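Colicin B (Escherichia coli, PDB 1RH1) kills Escherichia coli and closely related bacteria by forming channels that depolarise the cytoplasmic membrane and dissipate cellular energy. Local coordinates at residues 413-418 with 464-469; 449-454 with 458-463. All coordinates share one frame; numbering follows the deposited sequence.

Contact 1: 413-418 with 464-469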
loop_
_atom_site.group_PDB
_atom_site.type_symbol
_atom_site.label_atom_id
_atom_site.label_comp_id
_atom_site.label_asym_id
_atom_site.label_seq_id
_atom_site.Cartn_x
_atom_site.Cartn_y
_atom_site.Cartn_z
ATOM N N LYS A 413 8.301 -5.945 21.492
ATOM C CA LYS A 413 8.899 -4.991 20.524
ATOM C C LYS A 413 8.282 -3.578 20.642
ATOM O O LYS A 413 8.153 -2.760 19.727
ATOM C CB LYS A 413 8.696 -5.583 19.101
ATOM C CG LYS A 413 9.950 -6.073 18.360
ATOM C CD LYS A 413 9.510 -6.969 17.205
ATOM C CE LYS A 413 9.536 -8.458 17.568
ATOM N NZ LYS A 413 8.682 -8.776 18.696
ATOM N N THR A 414 7.982 -3.329 21.901
ATOM C CA THR A 414 7.240 -2.204 22.418
ATOM C C THR A 414 7.924 -0.816 22.503
ATOM O O THR A 414 8.607 -0.643 23.512
ATOM C CB THR A 414 6.752 -2.703 23.790
ATOM O OG1 THR A 414 6.319 -4.048 23.657
ATOM C CG2 THR A 414 5.620 -1.856 24.320
ATOM N N PHE A 415 7.812 0.158 21.536
ATOM C CA PHE A 415 8.229 1.606 21.464
ATOM C C PHE A 415 9.286 2.070 20.434
ATOM O O PHE A 415 8.841 2.776 19.523
ATOM C CB PHE A 415 8.784 2.250 22.802
ATOM C CG PHE A 415 7.993 2.262 24.106
ATOM C CD1 PHE A 415 6.678 2.710 24.154
ATOM C CD2 PHE A 415 8.626 1.771 25.262
ATOM C CE1 PHE A 415 5.994 2.653 25.373
ATOM C CE2 PHE A 415 7.934 1.719 26.474
ATOM C CZ PHE A 415 6.614 2.159 26.526
ATOM N N LYS A 416 10.619 1.773 20.639
ATOM C CA LYS A 416 11.905 1.991 19.890
ATOM C C LYS A 416 12.963 2.909 20.565
ATOM O O LYS A 416 12.634 4.034 20.939
ATOM C CB LYS A 416 11.680 2.575 18.451
ATOM C CG LYS A 416 12.786 2.487 17.359
ATOM C CD LYS A 416 13.108 1.063 16.829
ATOM C CE LYS A 416 12.093 0.448 15.844
ATOM N NZ LYS A 416 12.257 -0.995 15.682
ATOM N N ALA A 417 14.248 2.502 20.739
ATOM C CA ALA A 417 15.368 3.253 21.371
ATOM C C ALA A 417 15.331 3.751 22.828
ATOM O O ALA A 417 14.484 4.589 23.145
ATOM C CB ALA A 417 15.709 4.499 20.558
ATOM N N ALA A 418 16.238 3.320 23.740
ATOM C CA ALA A 418 16.246 3.748 25.148
ATOM C C ALA A 418 16.818 5.140 25.554
ATOM O O ALA A 418 17.889 5.419 26.116
ATOM C CB ALA A 418 16.948 2.660 25.917
ATOM N N PHE A 464 3.091 6.554 28.850
ATOM C CA PHE A 464 2.570 7.110 30.069
ATOM C C PHE A 464 1.694 6.133 30.800
ATOM O O PHE A 464 1.789 5.973 32.019
ATOM C CB PHE A 464 1.771 8.324 29.751
ATOM C CG PHE A 464 1.229 9.018 30.980
ATOM C CD1 PHE A 464 2.100 9.656 31.858
ATOM C CD2 PHE A 464 -0.137 9.022 31.218
ATOM C CE1 PHE A 464 1.584 10.297 32.974
ATOM C CE2 PHE A 464 -0.641 9.671 32.342
ATOM C CZ PHE A 464 0.221 10.308 33.219
ATOM N N SER A 465 0.800 5.517 30.028
ATOM C CA SER A 465 -0.122 4.540 30.581
ATOM C C SER A 465 0.607 3.282 31.004
ATOM O O SER A 465 0.348 2.803 32.095
ATOM C CB SER A 465 -1.174 4.185 29.566
ATOM O OG SER A 465 -1.878 5.354 29.183
ATOM N N LEU A 466 1.526 2.752 30.193
ATOM C CA LEU A 466 2.360 1.631 30.549
ATOM C C LEU A 466 3.201 1.921 31.775
ATOM O O LEU A 466 3.130 1.135 32.711
ATOM C CB LEU A 466 3.298 1.289 29.453
ATOM C CG LEU A 466 2.748 0.551 28.285
ATOM C CD1 LEU A 466 3.871 0.320 27.304
ATOM C CD2 LEU A 466 2.211 -0.794 28.710
ATOM N N THR A 467 3.978 3.017 31.847
ATOM C CA THR A 467 4.781 3.349 33.024
ATOM C C THR A 467 3.903 3.415 34.268
ATOM O O THR A 467 4.315 2.863 35.290
ATOM C CB THR A 467 5.500 4.716 32.862
ATOM O OG1 THR A 467 6.317 4.644 31.703
ATOM C CG2 THR A 467 6.377 5.053 34.053
ATOM N N LEU A 468 2.702 4.026 34.214
ATOM C CA LEU A 468 1.851 4.090 35.392
ATOM C C LEU A 468 1.219 2.762 35.803
ATOM O O LEU A 468 1.254 2.385 36.972
ATOM C CB LEU A 468 0.724 5.094 35.189
ATOM C CG LEU A 468 1.014 6.553 34.984
ATOM C CD1 LEU A 468 -0.234 7.337 35.323
ATOM C CD2 LEU A 468 2.115 7.020 35.896
ATOM N N GLY A 469 0.656 2.028 34.837
ATOM C CA GLY A 469 -0.054 0.780 35.053
ATOM C C GLY A 469 0.876 -0.335 35.450
ATOM O O GLY A 469 0.701 -0.934 36.504
#
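Where Thr414 and Phe415 face Leu466, the irregular backbone of 413-418 passes the helical backbone of 464-469 at a distance, with CA atoms no closer than the 10.2 Å between Thr414 and Leu466. Side chains span that gap. Two residues of the loop reach toward one leucine of the helix, and a single methyl, CD1 of Leu466, takes both touches. The main one is with Phe415. The phenylalanine and leucine side chains point at each other across the gap, and CD1 of Leu466 lies 3.4 Å from CZ of Phe415. CE1 of Phe415 is the next ring atom, 3.7 Å from the same CD1 of Leu466. The methyl thus sits at the far end of the ring, obliquely to its plane. With CG anti to the carbonyl carbon (chi1 -56°), the ring of Phe415 projects from the loop toward the helix and brings CZ to the leucine. Thr414 adds its methyl: CG2 of Thr414 stands 4.1 Å from CD1 of Leu466. The contact between the segments is wholly apolar, and all three residues are buried. Helix 291-340 borders the same spot, with Val321 against Thr414 and Thr325 and Val328 against Leu466. The ring of Phe415 also stacks with that of Tyr420. The contact packs the loop between helices 401-406 and 420-435 onto helix 457-472, a predicted membrane-spanning segment enclosed by other helices, as is characteristic of the soluble form of colicin pore-forming domains.

Contact 2: 449-454 with 458-463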
loop_
_atom_site.group_PDB
_atom_site.type_symbol
_atom_site.label_atom_id
_atom_site.label_comp_id
_atom_site.label_asym_id
_atom_site.label_seq_id
_atom_site.Cartn_x
_atom_site.Cartn_y
_atom_site.Cartn_z
ATOM N N SER A 449 5.069 17.567 26.456
ATOM C CA SER A 449 6.409 17.767 25.924
ATOM C C SER A 449 6.773 16.712 24.910
ATOM O O SER A 449 7.285 17.055 23.850
ATOM C CB SER A 449 7.482 17.665 26.958
ATOM O OG SER A 449 7.293 18.605 27.991
ATOM N N TRP A 450 6.451 15.443 25.202
ATOM C CA TRP A 450 6.772 14.336 24.314
ATOM C C TRP A 450 6.113 14.470 22.977
ATOM O O TRP A 450 6.773 14.194 21.975
ATOM C CB TRP A 450 6.321 13.000 24.833
ATOM C CG TRP A 450 6.946 12.580 26.137
ATOM C CD1 TRP A 450 8.141 13.053 26.604
ATOM C CD2 TRP A 450 6.388 11.662 26.958
ATOM N NE1 TRP A 450 8.357 12.428 27.729
ATOM C CE2 TRP A 450 7.331 11.589 27.977
ATOM C CE3 TRP A 450 5.236 10.893 26.972
ATOM C CZ2 TRP A 450 7.123 10.724 29.042
ATOM C CZ3 TRP A 450 5.037 10.033 28.039
ATOM C CH2 TRP A 450 5.971 9.950 29.065
ATOM N N VAL A 451 4.835 14.895 22.991
ATOM C CA VAL A 451 4.100 15.089 21.753
ATOM C C VAL A 451 4.705 16.277 20.998
ATOM O O VAL A 451 5.185 16.104 19.871
ATOM C CB VAL A 451 2.610 15.352 22.034
ATOM C CG1 VAL A 451 1.902 15.406 20.716
ATOM C CG2 VAL A 451 1.960 14.235 22.808
ATOM N N ILE A 452 4.747 17.460 21.631
ATOM C CA ILE A 452 5.317 18.672 21.046
ATOM C C ILE A 452 6.697 18.449 20.444
ATOM O O ILE A 452 6.873 18.767 19.268
ATOM C CB ILE A 452 5.352 19.760 22.140
ATOM C CG1 ILE A 452 3.920 20.183 22.369
ATOM C CG2 ILE A 452 6.197 20.963 21.761
ATOM C CD1 ILE A 452 3.663 20.912 23.701
ATOM N N SER A 453 7.670 17.853 21.145
ATOM C CA SER A 453 8.967 17.646 20.527
ATOM C C SER A 453 8.957 16.538 19.478
ATOM O O SER A 453 10.020 16.094 19.029
ATOM C CB SER A 453 9.985 17.354 21.607
ATOM O OG SER A 453 10.169 18.528 22.396
ATOM N N GLY A 454 7.751 16.072 19.079
ATOM C CA GLY A 454 7.628 15.160 17.945
ATOM C C GLY A 454 7.107 13.731 18.100
ATOM O O GLY A 454 7.159 13.035 17.074
ATOM N N ALA A 458 -0.524 8.663 20.180
ATOM C CA ALA A 458 -0.741 7.279 20.562
ATOM C C ALA A 458 0.476 6.676 21.267
ATOM O O ALA A 458 0.300 6.129 22.353
ATOM C CB ALA A 458 -1.066 6.465 19.323
ATOM N N VAL A 459 1.702 6.812 20.738
ATOM C CA VAL A 459 2.914 6.334 21.400
ATOM C C VAL A 459 3.100 7.082 22.737
ATOM O O VAL A 459 3.458 6.473 23.749
ATOM C CB VAL A 459 4.136 6.568 20.480
ATOM C CG1 VAL A 459 5.363 5.916 21.031
ATOM C CG2 VAL A 459 3.929 5.919 19.155
ATOM N N ALA A 460 2.830 8.389 22.834
ATOM C CA ALA A 460 2.972 9.092 24.097
ATOM C C ALA A 460 1.933 8.675 25.119
ATOM O O ALA A 460 2.187 8.760 26.320
ATOM C CB ALA A 460 2.842 10.574 23.898
ATOM N N LEU A 461 0.757 8.228 24.669
ATOM C CA LEU A 461 -0.262 7.724 25.572
ATOM C C LEU A 461 0.176 6.376 26.130
ATOM O O LEU A 461 0.003 6.116 27.319
ATOM C CB LEU A 461 -1.580 7.486 24.879
ATOM C CG LEU A 461 -2.827 8.203 25.366
ATOM C CD1 LEU A 461 -3.974 7.512 24.685
ATOM C CD2 LEU A 461 -3.022 8.154 26.876
ATOM N N SER A 462 0.762 5.510 25.292
ATOM C CA SER A 462 1.192 4.201 25.722
ATOM C C SER A 462 2.253 4.269 26.786
ATOM O O SER A 462 1.958 3.849 27.894
ATOM C CB SER A 462 1.698 3.449 24.554
ATOM O OG SER A 462 0.525 3.161 23.819
ATOM N N LEU A 463 3.442 4.827 26.537
ATOM C CA LEU A 463 4.494 5.032 27.530
ATOM C C LEU A 463 3.990 5.582 28.850
ATOM O O LEU A 463 4.366 5.067 29.887
ATOM C CB LEU A 463 5.503 5.971 26.931
ATOM C CG LEU A 463 6.713 6.459 27.662
ATOM C CD1 LEU A 463 7.623 5.337 28.077
ATOM C CD2 LEU A 463 7.466 7.347 26.707
#
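Trp450, Ala460 and Leu463 make up most of this contact between the end of helix 441-452 and the start of helix 457-472. The six-membered ring of Trp450 is the centre. Over one of its faces lies CD2 of Leu463, in a CH-pi contact 3.9 Å from the ring centroid and 16° off the ring normal. In Leu463, CG lies opposite the backbone N (chi1 178°), which carries CD2 out over the indole; the leucine side chain runs roughly perpendicular to that of the tryptophan. Ala460 meets the same ring in two ways. Its carbonyl O lies at the ring edge, in plane, 3.6 Å from CZ3 of Trp450. Its methyl CB packs 3.9 Å from CE3 of Trp450. Val451, next in the chain, touches the same methyl, with CG2 of Val451 3.9 Å from CB of Ala460. The small alanine is consistent with the close approach, 6.5 Å between the CA atoms of Trp450 and Ala460. Gly454, with positive phi, closes helix 441-452 in a Schellman motif. Two successive helices are thus held across these segments by apolar and CH-pi packing, while NE1 of Trp450 is weakly hydrogen-bonded to OE1 of Glu446 in its own helix.

In the fold
Both contacts use helix 457-472 and lie in the pore-forming domain, their centres about 11 Å apart. Contact 2 is nested in the chain segment that contact 1 closes. Contact 1 brings in a loop distant in sequence, while contact 2 joins two successive helices. The touching residues are buried in contact 1, whereas contact 2 also includes the partly exposed Val451. Contact 1 is slight and wholly apolar, methyl groups and one ring; contact 2 buries nearly twice the surface and adds a CH-pi face and a carbonyl at a ring edge. They meet directly: CE1 of Phe415 lies 3.5 Å from CA of Leu463, and CB of Phe464 packs on Trp450.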